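Local atomic coordinates of phosphonopyruvate hydrolase (Variovorax sp., PDB entry 2HJP), a protein that hydrolyses the phosphorus-carbon bond of phosphonopyruvate to give pyruvate and phosphate, using a divalent metal ion such as magnesium, cobalt or manganese. Residues 150-155 with 179-184; 78-83 with 102-107; 42-47 with 237-242. All blocks are in the same frame, centred on the assembly; numbering follows the deposited sequence.

In the fold
Read from the N terminus, the chain first lays down 42-47, just after the second barrel strand, and leaves that half of interaction 3 waiting for nearly two hundred residues. Interaction 2 then closes a short loop, 78-83 pairing with 102-107 after one intervening helix. Interaction 1 does the same for 150-155 and 179-184. The two follow in series, both nested within the long loop that 237-242 finally closes. Strands 106-110 and 151-156 are neighbours, so interactions 1 and 2 share one sheet, while interaction 3 joins the helices after strands 38-41 and 229-234, which flank strand 17-21. Gly43 N also meets Asp81 OD2 at 3.0 Å, and all three contacts reach the same phosphonopyruvate.

Interaction 1 of 3, residues 150-155 with 179-184; sequences FVVIAR and GADAIL. With PPR (phosphonopyruvate), chain G.
Asp181 and Val152 grip each other twice, just ahead of Ala182. Val152 N points almost straight at Asp181 OD2 (2.9 Å, 174° at the hydrogen) and meets the lone pair that faces away from the other carboxylate oxygen. In return Asp181 N reaches Val152 O at 2.7 Å. With CG beside its own backbone N (chi1 -65°), the aspartate turns its carboxylate back to the neighbouring strand; salt bridges to Arg145 and Arg8 hold this end, which is only partly shielded from solvent. Beyond it, regular pairing takes over, with Leu184 N bonding to Ala154 O at 2.8 Å. This is a parallel beta-alpha-beta unit of the TIM barrel, strands 151-156 and 182-185 being linked through helix 165-177. The apolar packing, by contrast, is fully buried: the methyls of Ala154 and Ala180 meet at 3.8 Å on the side where helix 131-144 packs, while on the other face Ile153 CG2 lies against Leu184 CB. Arg155 runs alongside Leu184, its chain extended from CG to NE, and presents the guanidinium edge to phosphonopyruvate. Arg155 NH1 and NH2 both donate to ligand O1P (3.1 and 3.0 Å), NH1 also bonds weakly to O2, and Glu157 holds NE.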
ATOM      1  N   PHE A 150     -21.348   9.580 -12.276  1.00 22.27           N
ATOM      2  CA  PHE A 150     -20.883   9.080 -10.971  1.00 21.61           C
ATOM      3  C   PHE A 150     -21.870   9.676  -9.953  1.00 21.92           C
ATOM      4  O   PHE A 150     -22.165  10.846 -10.026  1.00 22.63           O
ATOM      5  CB  PHE A 150     -19.502   9.647 -10.692  1.00 19.35           C
ATOM      6  CG  PHE A 150     -18.949   9.312  -9.325  1.00 20.68           C
ATOM      7  CD1 PHE A 150     -18.194   8.123  -9.123  1.00 20.46           C
ATOM      8  CD2 PHE A 150     -19.057  10.226  -8.275  1.00 18.45           C
ATOM      9  CE1 PHE A 150     -17.547   7.875  -7.882  1.00 20.76           C
ATOM     10  CE2 PHE A 150     -18.414   9.982  -7.045  1.00 21.11           C
ATOM     11  CZ  PHE A 150     -17.660   8.804  -6.860  1.00 19.85           C
ATOM     12  N   VAL A 151     -22.282   8.887  -8.973  1.00 19.64           N
ATOM     13  CA  VAL A 151     -23.316   9.253  -8.030  1.00 18.53           C
ATOM     14  C   VAL A 151     -22.877   9.639  -6.645  1.00 19.04           C
ATOM     15  O   VAL A 151     -22.148   8.897  -6.009  1.00 18.59           O
ATOM     16  CB  VAL A 151     -24.305   8.026  -7.929  1.00 18.67           C
ATOM     17  CG1 VAL A 151     -25.339   8.226  -6.874  1.00 17.97           C
ATOM     18  CG2 VAL A 151     -24.908   7.799  -9.303  1.00 18.85           C
ATOM     19  N   VAL A 152     -23.370  10.778  -6.157  1.00 18.28           N
ATOM     20  CA  VAL A 152     -23.019  11.196  -4.823  1.00 17.90           C
ATOM     21  C   VAL A 152     -24.237  11.072  -3.919  1.00 18.41           C
ATOM     22  O   VAL A 152     -25.249  11.748  -4.112  1.00 15.56           O
ATOM     23  CB  VAL A 152     -22.533  12.642  -4.864  1.00 19.59           C
ATOM     24  CG1 VAL A 152     -22.332  13.169  -3.431  1.00 18.17           C
ATOM     25  CG2 VAL A 152     -21.293  12.729  -5.752  1.00 18.47           C
ATOM     26  N   ILE A 153     -24.108  10.218  -2.911  1.00 17.61           N
ATOM     27  CA  ILE A 153     -25.171   9.900  -1.970  1.00 15.69           C
ATOM     28  C   ILE A 153     -24.861  10.477  -0.627  1.00 17.02           C
ATOM     29  O   ILE A 153     -23.799  10.222  -0.059  1.00 15.75           O
ATOM     30  CB  ILE A 153     -25.326   8.334  -1.839  1.00 17.06           C
ATOM     31  CG1 ILE A 153     -25.583   7.731  -3.244  1.00 15.01           C
ATOM     32  CG2 ILE A 153     -26.525   7.931  -0.897  1.00 16.55           C
ATOM     33  CD1 ILE A 153     -25.395   6.219  -3.337  1.00 14.50           C
ATOM     34  N   ALA A 154     -25.804  11.281  -0.115  1.00 17.23           N
ATOM     35  CA  ALA A 154     -25.625  11.880   1.190  1.00 18.60           C
ATOM     36  C   ALA A 154     -26.412  11.055   2.208  1.00 18.35           C
ATOM     37  O   ALA A 154     -27.628  10.816   2.075  1.00 17.89           O
ATOM     38  CB  ALA A 154     -26.153  13.315   1.182  1.00 19.30           C
ATOM     39  N   ARG A 155     -25.720  10.695   3.259  1.00 17.92           N
ATOM     40  CA  ARG A 155     -26.339   9.944   4.317  1.00 16.81           C
ATOM     41  C   ARG A 155     -26.672  10.829   5.493  1.00 17.75           C
ATOM     42  O   ARG A 155     -25.810  11.538   6.040  1.00 19.18           O
ATOM     43  CB  ARG A 155     -25.421   8.782   4.693  1.00 16.23           C
ATOM     44  CG  ARG A 155     -25.733   8.130   6.027  1.00 16.84           C
ATOM     45  CD  ARG A 155     -24.854   6.855   6.239  1.00 18.76           C
ATOM     46  NE  ARG A 155     -24.791   6.491   7.654  1.00 24.40           N
ATOM     47  CZ  ARG A 155     -24.322   5.343   8.153  1.00 26.63           C
ATOM     48  NH1 ARG A 155     -23.881   4.400   7.341  1.00 27.77           N
ATOM     49  NH2 ARG A 155     -24.243   5.162   9.479  1.00 27.33           N
ATOM     50  N   GLY A 179     -26.606  19.247  -4.270  1.00 19.46           N
ATOM     51  CA  GLY A 179     -26.118  18.361  -5.314  1.00 20.56           C
ATOM     52  C   GLY A 179     -26.188  16.865  -5.083  1.00 19.05           C
ATOM     53  O   GLY A 179     -25.892  16.103  -6.000  1.00 18.48           O
ATOM     54  N   ALA A 180     -26.623  16.416  -3.903  1.00 19.77           N
ATOM     55  CA  ALA A 180     -26.731  14.953  -3.722  1.00 19.20           C
ATOM     56  C   ALA A 180     -27.678  14.278  -4.738  1.00 18.66           C
ATOM     57  O   ALA A 180     -28.767  14.783  -5.054  1.00 18.87           O
ATOM     58  CB  ALA A 180     -27.142  14.628  -2.293  1.00 18.07           C
ATOM     59  N   ASP A 181     -27.259  13.127  -5.291  1.00 16.69           N
ATOM     60  CA  ASP A 181     -28.084  12.441  -6.276  1.00 16.04           C
ATOM     61  C   ASP A 181     -29.060  11.551  -5.599  1.00 17.47           C
ATOM     62  O   ASP A 181     -29.995  11.063  -6.247  1.00 16.78           O
ATOM     63  CB  ASP A 181     -27.176  11.605  -7.199  1.00 18.73           C
ATOM     64  CG  ASP A 181     -26.225  12.495  -8.032  1.00 21.75           C
ATOM     65  OD1 ASP A 181     -26.755  13.209  -8.898  1.00 19.75           O
ATOM     66  OD2 ASP A 181     -24.984  12.514  -7.789  1.00 18.58           O
ATOM     67  N   ALA A 182     -28.807  11.293  -4.311  1.00 16.10           N
ATOM     68  CA  ALA A 182     -29.719  10.437  -3.525  1.00 20.29           C
ATOM     69  C   ALA A 182     -29.508  10.657  -2.060  1.00 20.00           C
ATOM     70  O   ALA A 182     -28.464  11.170  -1.671  1.00 20.99           O
ATOM     71  CB  ALA A 182     -29.522   8.978  -3.886  1.00 20.51           C
ATOM     72  N   ILE A 183     -30.499  10.303  -1.243  1.00 18.78           N
ATOM     73  CA  ILE A 183     -30.389  10.497   0.176  1.00 18.89           C
ATOM     74  C   ILE A 183     -30.568   9.162   0.918  1.00 18.75           C
ATOM     75  O   ILE A 183     -31.602   8.477   0.779  1.00 17.75           O
ATOM     76  CB  ILE A 183     -31.447  11.500   0.643  1.00 21.35           C
ATOM     77  CG1 ILE A 183     -31.319  12.820  -0.176  1.00 22.73           C
ATOM     78  CG2 ILE A 183     -31.311  11.661   2.128  1.00 18.65           C
ATOM     79  CD1 ILE A 183     -31.867  14.052   0.424  1.00 35.83           C
ATOM     80  N   LEU A 184     -29.546   8.780   1.668  1.00 16.08           N
ATOM     81  CA  LEU A 184     -29.608   7.541   2.408  1.00 16.59           C
ATOM     82  C   LEU A 184     -30.047   7.992   3.799  1.00 17.57           C
ATOM     83  O   LEU A 184     -29.329   8.729   4.448  1.00 16.64           O
ATOM     84  CB  LEU A 184     -28.218   6.883   2.459  1.00 16.73           C
ATOM     85  CG  LEU A 184     -28.220   5.430   3.028  1.00 17.30           C
ATOM     86  CD1 LEU A 184     -26.841   4.707   2.688  1.00 16.42           C
ATOM     87  CD2 LEU A 184     -28.586   5.500   4.584  1.00 16.31           C
TER
HETATM   88  C1  PPR G 291     -21.414   0.255   6.507  1.00 20.18           C
HETATM   89  O1  PPR G 291     -21.848  -0.868   6.018  1.00 17.46           O
HETATM   90  O2' PPR G 291     -20.260   0.505   6.730  1.00 17.68           O
HETATM   91  C2  PPR G 291     -22.490   1.267   6.767  1.00 21.75           C
HETATM   92  C3  PPR G 291     -23.782   1.048   7.149  1.00 23.63           C
HETATM   93  O2  PPR G 291     -22.069   2.522   6.604  1.00 18.90           O
HETATM   94  P   PPR G 291     -23.815   0.872   8.997  1.00 26.69           P
HETATM   95  O1P PPR G 291     -23.347   2.260   9.516  1.00 25.43           O
HETATM   96  O2P PPR G 291     -22.844  -0.291   9.337  1.00 26.79           O
HETATM   97  O3P PPR G 291     -25.217   0.647   9.321  1.00 26.75           O

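Interaction 2 of 3, residues 78-83 with 102-107; sequences LIADID and AGASAI. With MG (magnesium ion), chain C; PPR (phosphonopyruvate), chain G.
Backbone bonds from Leu78 and Ala80 to Ser105 and Ala106 set the register of this contact. Leu78 O takes Ser105 N at 2.7 Å in the carbonyl plane and, more weakly, Ala106 N; Ala80 N gives a straighter bond to Ala106 O (2.8 Å, 168°). Strands 78-81 and 106-110 thus pair in parallel as a beta-alpha-beta unit of the TIM barrel, helix 89-102 crossing between them. A water bridges the start of strand 78-81 to the turn after that helix, accepting from Leu78 N and donating to Gly103 O and Ser105 OG, the last also bonded to Asn4. The apolar contacts are led by Ile82 and Ile107, whose side chains cross at an angle. With CG1 between the backbone N and carbonyl carbon (chi1 61°), Ile82 brings CG2 to 3.8 Å from Ile107 CG2. Metal bonds form the third group: Asp81 OD2 binds magnesium at 2.1 Å, and O2 and O2' of phosphonopyruvate with three waters complete six ligands. Asp83 N, reaching Asp81 OD1 at 3.0 Å from above the carboxylate plane, closes an Asx turn. The chemistry therefore divides by position: backbone bonds and apolar packing join the strands, while Asp81, ending strand 78-81, holds the magnesium that phosphonopyruvate chelates.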
ATOM      1  N   LEU A  78     -20.214  -0.404  -8.201  1.00 14.94           N
ATOM      2  CA  LEU A  78     -19.703  -0.466  -6.834  1.00 14.16           C
ATOM      3  C   LEU A  78     -20.065   0.886  -6.210  1.00 15.11           C
ATOM      4  O   LEU A  78     -19.756   1.947  -6.792  1.00 14.80           O
ATOM      5  CB  LEU A  78     -18.157  -0.599  -6.850  1.00 14.06           C
ATOM      6  CG  LEU A  78     -17.491  -0.342  -5.496  1.00 17.38           C
ATOM      7  CD1 LEU A  78     -18.038  -1.327  -4.458  1.00 15.43           C
ATOM      8  CD2 LEU A  78     -15.913  -0.492  -5.679  1.00 15.82           C
ATOM      9  N   ILE A  79     -20.718   0.833  -5.055  1.00 15.16           N
ATOM     10  CA  ILE A  79     -21.092   1.991  -4.287  1.00 15.28           C
ATOM     11  C   ILE A  79     -20.086   1.936  -3.135  1.00 17.23           C
ATOM     12  O   ILE A  79     -20.123   0.983  -2.326  1.00 16.99           O
ATOM     13  CB  ILE A  79     -22.494   1.816  -3.715  1.00 16.52           C
ATOM     14  CG1 ILE A  79     -23.508   1.597  -4.840  1.00 16.82           C
ATOM     15  CG2 ILE A  79     -22.826   3.020  -2.807  1.00 12.59           C
ATOM     16  CD1 ILE A  79     -23.542   0.183  -5.406  1.00 30.41           C
ATOM     17  N   ALA A  80     -19.188   2.924  -3.058  1.00 16.26           N
ATOM     18  CA  ALA A  80     -18.199   2.947  -1.981  1.00 16.94           C
ATOM     19  C   ALA A  80     -18.600   3.812  -0.773  1.00 16.72           C
ATOM     20  O   ALA A  80     -19.064   4.950  -0.941  1.00 16.22           O
ATOM     21  CB  ALA A  80     -16.841   3.446  -2.553  1.00 16.65           C
ATOM     22  N   ASP A  81     -18.382   3.270   0.434  1.00 15.80           N
ATOM     23  CA  ASP A  81     -18.625   3.964   1.689  1.00 16.30           C
ATOM     24  C   ASP A  81     -17.391   4.869   2.018  1.00 17.09           C
ATOM     25  O   ASP A  81     -16.300   4.356   2.238  1.00 18.35           O
ATOM     26  CB  ASP A  81     -18.789   2.908   2.793  1.00 16.94           C
ATOM     27  CG  ASP A  81     -19.087   3.495   4.160  1.00 17.21           C
ATOM     28  OD1 ASP A  81     -19.133   4.737   4.338  1.00 17.45           O
ATOM     29  OD2 ASP A  81     -19.274   2.662   5.084  1.00 19.02           O
ATOM     30  N   ILE A  82     -17.539   6.197   2.031  1.00 16.52           N
ATOM     31  CA  ILE A  82     -16.373   7.031   2.382  1.00 17.24           C
ATOM     32  C   ILE A  82     -16.551   7.713   3.728  1.00 17.07           C
ATOM     33  O   ILE A  82     -15.991   8.792   3.999  1.00 18.37           O
ATOM     34  CB  ILE A  82     -16.019   8.061   1.245  1.00 15.96           C
ATOM     35  CG1 ILE A  82     -17.183   9.018   0.996  1.00 16.43           C
ATOM     36  CG2 ILE A  82     -15.704   7.268  -0.034  1.00 19.48           C
ATOM     37  CD1 ILE A  82     -16.833  10.248   0.163  1.00 14.41           C
ATOM     38  N   ASP A  83     -17.331   7.064   4.584  1.00 18.82           N
ATOM     39  CA  ASP A  83     -17.571   7.536   5.949  1.00 21.87           C
ATOM     40  C   ASP A  83     -17.938   9.014   5.965  1.00 21.56           C
ATOM     41  O   ASP A  83     -18.965   9.362   5.369  1.00 22.49           O
ATOM     42  CB  ASP A  83     -16.333   7.280   6.823  1.00 24.87           C
ATOM     43  CG  ASP A  83     -16.132   5.755   7.181  1.00 31.09           C
ATOM     44  OD1 ASP A  83     -15.265   5.500   8.071  1.00 36.33           O
ATOM     45  OD2 ASP A  83     -16.777   4.811   6.592  1.00 29.93           O
ATOM     46  N   ALA A 102     -10.635   4.812  -8.928  1.00 17.04           N
ATOM     47  CA  ALA A 102     -10.535   3.391  -8.484  1.00 17.71           C
ATOM     48  C   ALA A 102     -11.643   2.511  -9.159  1.00 18.24           C
ATOM     49  O   ALA A 102     -11.569   1.266  -9.159  1.00 17.69           O
ATOM     50  CB  ALA A 102     -10.642   3.293  -6.924  1.00 16.24           C
ATOM     51  N   GLY A 103     -12.667   3.172  -9.725  1.00 16.81           N
ATOM     52  CA  GLY A 103     -13.708   2.474 -10.438  1.00 15.82           C
ATOM     53  C   GLY A 103     -15.032   2.406  -9.680  1.00 16.12           C
ATOM     54  O   GLY A 103     -15.921   1.690 -10.118  1.00 18.24           O
ATOM     55  N   ALA A 104     -15.139   3.062  -8.527  1.00 15.40           N
ATOM     56  CA  ALA A 104     -16.448   3.130  -7.825  1.00 16.91           C
ATOM     57  C   ALA A 104     -17.464   3.949  -8.670  1.00 17.64           C
ATOM     58  O   ALA A 104     -17.074   4.925  -9.366  1.00 18.81           O
ATOM     59  CB  ALA A 104     -16.281   3.790  -6.466  1.00 15.89           C
ATOM     60  N   SER A 105     -18.729   3.558  -8.642  1.00 13.90           N
ATOM     61  CA  SER A 105     -19.735   4.280  -9.428  1.00 16.09           C
ATOM     62  C   SER A 105     -20.503   5.314  -8.536  1.00 15.86           C
ATOM     63  O   SER A 105     -21.211   6.208  -9.066  1.00 18.46           O
ATOM     64  CB  SER A 105     -20.709   3.305 -10.093  1.00 11.20           C
ATOM     65  OG  SER A 105     -20.108   2.665 -11.239  1.00 13.09           O
ATOM     66  N   ALA A 106     -20.283   5.229  -7.216  1.00 14.83           N
ATOM     67  CA  ALA A 106     -20.925   6.125  -6.235  1.00 13.65           C
ATOM     68  C   ALA A 106     -20.134   6.105  -4.955  1.00 16.35           C
ATOM     69  O   ALA A 106     -19.347   5.156  -4.710  1.00 16.31           O
ATOM     70  CB  ALA A 106     -22.334   5.609  -5.916  1.00 11.57           C
ATOM     71  N   ILE A 107     -20.361   7.144  -4.142  1.00 17.02           N
ATOM     72  CA  ILE A 107     -19.798   7.216  -2.814  1.00 16.18           C
ATOM     73  C   ILE A 107     -20.996   7.628  -1.965  1.00 15.50           C
ATOM     74  O   ILE A 107     -21.956   8.210  -2.454  1.00 19.23           O
ATOM     75  CB  ILE A 107     -18.653   8.232  -2.653  1.00 14.36           C
ATOM     76  CG1 ILE A 107     -18.984   9.628  -3.243  1.00 16.51           C
ATOM     77  CG2 ILE A 107     -17.450   7.656  -3.364  1.00 14.53           C
ATOM     78  CD1 ILE A 107     -19.921  10.473  -2.400  1.00 17.04           C
TER
HETATM   79 MG    MG C 292     -19.979   2.597   7.038  1.00 23.08          MG
HETATM   80  C1  PPR G 291     -21.414   0.255   6.507  1.00 20.18           C
HETATM   81  O1  PPR G 291     -21.848  -0.868   6.018  1.00 17.46           O
HETATM   82  O2' PPR G 291     -20.260   0.505   6.730  1.00 17.68           O
HETATM   83  C2  PPR G 291     -22.490   1.267   6.767  1.00 21.75           C
HETATM   84  C3  PPR G 291     -23.782   1.048   7.149  1.00 23.63           C
HETATM   85  O2  PPR G 291     -22.069   2.522   6.604  1.00 18.90           O
HETATM   86  P   PPR G 291     -23.815   0.872   8.997  1.00 26.69           P
HETATM   87  O1P PPR G 291     -23.347   2.260   9.516  1.00 25.43           O
HETATM   88  O2P PPR G 291     -22.844  -0.291   9.337  1.00 26.79           O
HETATM   89  O3P PPR G 291     -25.217   0.647   9.321  1.00 26.75           O
HETATM   90  O   HOH W   1     -18.519   0.755 -10.237  1.00 18.65           O
HETATM   91  O   HOH W   2     -20.079   4.714   6.957  1.00 20.62           O
HETATM   92  O   HOH W   3     -17.968   2.607   7.733  1.00 20.59           O
HETATM   93  O   HOH W   4     -20.451   2.575   9.083  1.00 20.72           O

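Interaction 3 of 3, residues 42-47 with 237-242; sequences SGFELS and HAIRAA. With PPR (phosphonopyruvate), chain G.
Helices 43-47 and 237-242 run in roughly the same direction, 31° apart, and come nearest at Glu45 and Ile239, whose CA atoms are 5.9 Å apart. In this TIM barrel they follow strands 38-41 and 229-234, which flank strand 17-21 in the closed barrel. With CG beside the backbone N (chi1 -75°) and a bend at chi2, the Glu45 carboxylate slides past the Ile239 side chain, Glu45 CD lying 3.5 Å from Ile239 CB. Glu45 OE2 takes Ile239 N at 2.7 Å. That donor stands above the carboxylate plane, at the first turn of helix 237-256, whose dipole would probably stabilise the negative charge; OE1 is held by His23. Replacing Glu45 by an alanine takes away the carboxylate and is likely to leave Ile239 N and His23 ND1 without their acceptors and open a gap beside the isoleucine. Phe44 CE2 touches Ile239 CG2 more loosely. The second subunit also closes in, with Asp263 of that chain in a salt bridge to Arg240. Ser42 is the N-cap of helix 43-49, its OG accepting from Glu45 N and donating to O1 of phosphonopyruvate, while Phe44 N bonds to ligand O2' at 2.8 Å.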
ATOM      1  N   SER A  42     -18.706  -1.571   1.904  1.00 13.41           N
ATOM      2  CA  SER A  42     -18.925  -1.320   3.311  1.00 13.38           C
ATOM      3  C   SER A  42     -17.691  -1.032   4.205  1.00 14.90           C
ATOM      4  O   SER A  42     -16.791  -1.837   4.260  1.00 14.83           O
ATOM      5  CB  SER A  42     -19.636  -2.568   3.890  1.00 10.59           C
ATOM      6  OG  SER A  42     -19.796  -2.384   5.297  1.00 13.21           O
ATOM      7  N   GLY A  43     -17.669   0.098   4.907  1.00 15.27           N
ATOM      8  CA  GLY A  43     -16.560   0.355   5.841  1.00 16.41           C
ATOM      9  C   GLY A  43     -16.684  -0.559   7.082  1.00 16.82           C
ATOM     10  O   GLY A  43     -15.705  -0.958   7.679  1.00 17.47           O
ATOM     11  N   PHE A  44     -17.911  -0.928   7.456  1.00 17.68           N
ATOM     12  CA  PHE A  44     -18.122  -1.773   8.609  1.00 15.39           C
ATOM     13  C   PHE A  44     -17.543  -3.169   8.285  1.00 16.18           C
ATOM     14  O   PHE A  44     -16.785  -3.784   9.094  1.00 16.88           O
ATOM     15  CB  PHE A  44     -19.648  -1.898   8.893  1.00 15.14           C
ATOM     16  CG  PHE A  44     -19.954  -2.853  10.034  1.00 16.41           C
ATOM     17  CD1 PHE A  44     -19.827  -2.429  11.348  1.00 17.42           C
ATOM     18  CD2 PHE A  44     -20.270  -4.181   9.777  1.00 15.42           C
ATOM     19  CE1 PHE A  44     -20.016  -3.352  12.419  1.00 17.15           C
ATOM     20  CE2 PHE A  44     -20.458  -5.081  10.804  1.00 17.28           C
ATOM     21  CZ  PHE A  44     -20.324  -4.645  12.152  1.00 16.50           C
ATOM     22  N   GLU A  45     -17.912  -3.681   7.114  1.00 14.91           N
ATOM     23  CA  GLU A  45     -17.389  -4.996   6.704  1.00 14.57           C
ATOM     24  C   GLU A  45     -15.875  -5.024   6.557  1.00 15.00           C
ATOM     25  O   GLU A  45     -15.242  -5.959   7.033  1.00 12.89           O
ATOM     26  CB  GLU A  45     -17.978  -5.467   5.399  1.00 15.23           C
ATOM     27  CG  GLU A  45     -19.435  -5.969   5.566  1.00 17.98           C
ATOM     28  CD  GLU A  45     -19.665  -7.298   4.880  1.00 17.03           C
ATOM     29  OE1 GLU A  45     -18.744  -7.724   4.127  1.00 16.20           O
ATOM     30  OE2 GLU A  45     -20.746  -7.896   5.078  1.00 14.52           O
ATOM     31  N   LEU A  46     -15.274  -4.015   5.910  1.00 14.30           N
ATOM     32  CA  LEU A  46     -13.833  -4.089   5.756  1.00 13.11           C
ATOM     33  C   LEU A  46     -13.153  -3.922   7.141  1.00 12.90           C
ATOM     34  O   LEU A  46     -12.214  -4.653   7.457  1.00 13.69           O
ATOM     35  CB  LEU A  46     -13.356  -3.005   4.786  1.00 12.93           C
ATOM     36  CG  LEU A  46     -11.899  -3.064   4.454  1.00 14.39           C
ATOM     37  CD1 LEU A  46     -11.558  -4.385   3.821  1.00 15.25           C
ATOM     38  CD2 LEU A  46     -11.576  -1.922   3.533  1.00 15.75           C
ATOM     39  N   SER A  47     -13.606  -2.991   7.978  1.00 12.55           N
ATOM     40  CA  SER A  47     -12.958  -2.870   9.288  1.00 13.42           C
ATOM     41  C   SER A  47     -13.206  -4.161  10.098  1.00 13.28           C
ATOM     42  O   SER A  47     -12.346  -4.617  10.823  1.00 14.33           O
ATOM     43  CB  SER A  47     -13.466  -1.603  10.062  1.00 14.86           C
ATOM     44  OG  SER A  47     -14.859  -1.778  10.228  1.00 17.87           O
ATOM     45  N   HIS A 237     -24.175  -8.473   5.723  1.00 16.85           N
ATOM     46  CA  HIS A 237     -24.562  -9.853   5.749  1.00 16.65           C
ATOM     47  C   HIS A 237     -23.464 -10.800   5.229  1.00 16.34           C
ATOM     48  O   HIS A 237     -23.431 -11.994   5.608  1.00 17.11           O
ATOM     49  CB  HIS A 237     -25.872 -10.013   4.971  1.00 15.86           C
ATOM     50  CG  HIS A 237     -26.972  -9.138   5.487  1.00 19.05           C
ATOM     51  ND1 HIS A 237     -27.066  -7.796   5.159  1.00 19.73           N
ATOM     52  CD2 HIS A 237     -27.884  -9.356   6.474  1.00 16.07           C
ATOM     53  CE1 HIS A 237     -27.979  -7.221   5.941  1.00 20.40           C
ATOM     54  NE2 HIS A 237     -28.491  -8.149   6.744  1.00 19.70           N
ATOM     55  N   ALA A 238     -22.556 -10.287   4.419  1.00 14.73           N
ATOM     56  CA  ALA A 238     -21.472 -11.179   3.952  1.00 16.03           C
ATOM     57  C   ALA A 238     -20.495 -11.430   5.124  1.00 16.23           C
ATOM     58  O   ALA A 238     -20.124 -12.586   5.405  1.00 16.45           O
ATOM     59  CB  ALA A 238     -20.690 -10.534   2.818  1.00 14.90           C
ATOM     60  N   ILE A 239     -20.102 -10.382   5.838  1.00 15.92           N
ATOM     61  CA  ILE A 239     -19.104 -10.680   6.899  1.00 19.08           C
ATOM     62  C   ILE A 239     -19.765 -11.568   8.009  1.00 18.48           C
ATOM     63  O   ILE A 239     -19.128 -12.445   8.640  1.00 18.07           O
ATOM     64  CB  ILE A 239     -18.471  -9.333   7.503  1.00 17.02           C
ATOM     65  CG1 ILE A 239     -17.240  -9.665   8.349  1.00 15.22           C
ATOM     66  CG2 ILE A 239     -19.483  -8.583   8.314  1.00 13.70           C
ATOM     67  CD1 ILE A 239     -16.017 -10.101   7.550  1.00 16.14           C
ATOM     68  N   ARG A 240     -21.057 -11.360   8.201  1.00 17.66           N
ATOM     69  CA  ARG A 240     -21.771 -12.091   9.227  1.00 19.20           C
ATOM     70  C   ARG A 240     -21.865 -13.527   8.812  1.00 17.54           C
ATOM     71  O   ARG A 240     -21.541 -14.402   9.618  1.00 16.30           O
ATOM     72  CB  ARG A 240     -23.152 -11.462   9.540  1.00 17.32           C
ATOM     73  CG  ARG A 240     -23.013 -10.271  10.475  1.00 19.52           C
ATOM     74  CD  ARG A 240     -24.263  -9.309  10.326  1.00 17.56           C
ATOM     75  NE  ARG A 240     -25.436  -9.873  11.035  1.00 17.65           N
ATOM     76  CZ  ARG A 240     -26.676  -9.488  10.797  1.00 21.52           C
ATOM     77  NH1 ARG A 240     -26.911  -8.505   9.863  1.00 15.16           N
ATOM     78  NH2 ARG A 240     -27.648 -10.138  11.417  1.00 19.69           N
ATOM     79  N   ALA A 241     -22.235 -13.777   7.557  1.00 17.52           N
ATOM     80  CA  ALA A 241     -22.303 -15.147   7.087  1.00 18.96           C
ATOM     81  C   ALA A 241     -20.909 -15.848   7.190  1.00 18.69           C
ATOM     82  O   ALA A 241     -20.803 -17.048   7.551  1.00 15.33           O
ATOM     83  CB  ALA A 241     -22.811 -15.206   5.596  1.00 17.26           C
ATOM     84  N   ALA A 242     -19.863 -15.113   6.807  1.00 17.54           N
ATOM     85  CA  ALA A 242     -18.535 -15.639   6.815  1.00 18.07           C
ATOM     86  C   ALA A 242     -18.157 -16.043   8.221  1.00 17.51           C
ATOM     87  O   ALA A 242     -17.669 -17.155   8.439  1.00 18.24           O
ATOM     88  CB  ALA A 242     -17.503 -14.615   6.280  1.00 16.38           C
TER
HETATM   89  C1  PPR G 291     -21.414   0.255   6.507  1.00 20.18           C
HETATM   90  O1  PPR G 291     -21.848  -0.868   6.018  1.00 17.46           O
HETATM   91  O2' PPR G 291     -20.260   0.505   6.730  1.00 17.68           O
HETATM   92  C2  PPR G 291     -22.490   1.267   6.767  1.00 21.75           C
HETATM   93  C3  PPR G 291     -23.782   1.048   7.149  1.00 23.63           C
HETATM   94  O2  PPR G 291     -22.069   2.522   6.604  1.00 18.90           O
HETATM   95  P   PPR G 291     -23.815   0.872   8.997  1.00 26.69           P
HETATM   96  O1P PPR G 291     -23.347   2.260   9.516  1.00 25.43           O
HETATM   97  O2P PPR G 291     -22.844  -0.291   9.337  1.00 26.79           O
HETATM   98  O3P PPR G 291     -25.217   0.647   9.321  1.00 26.75           O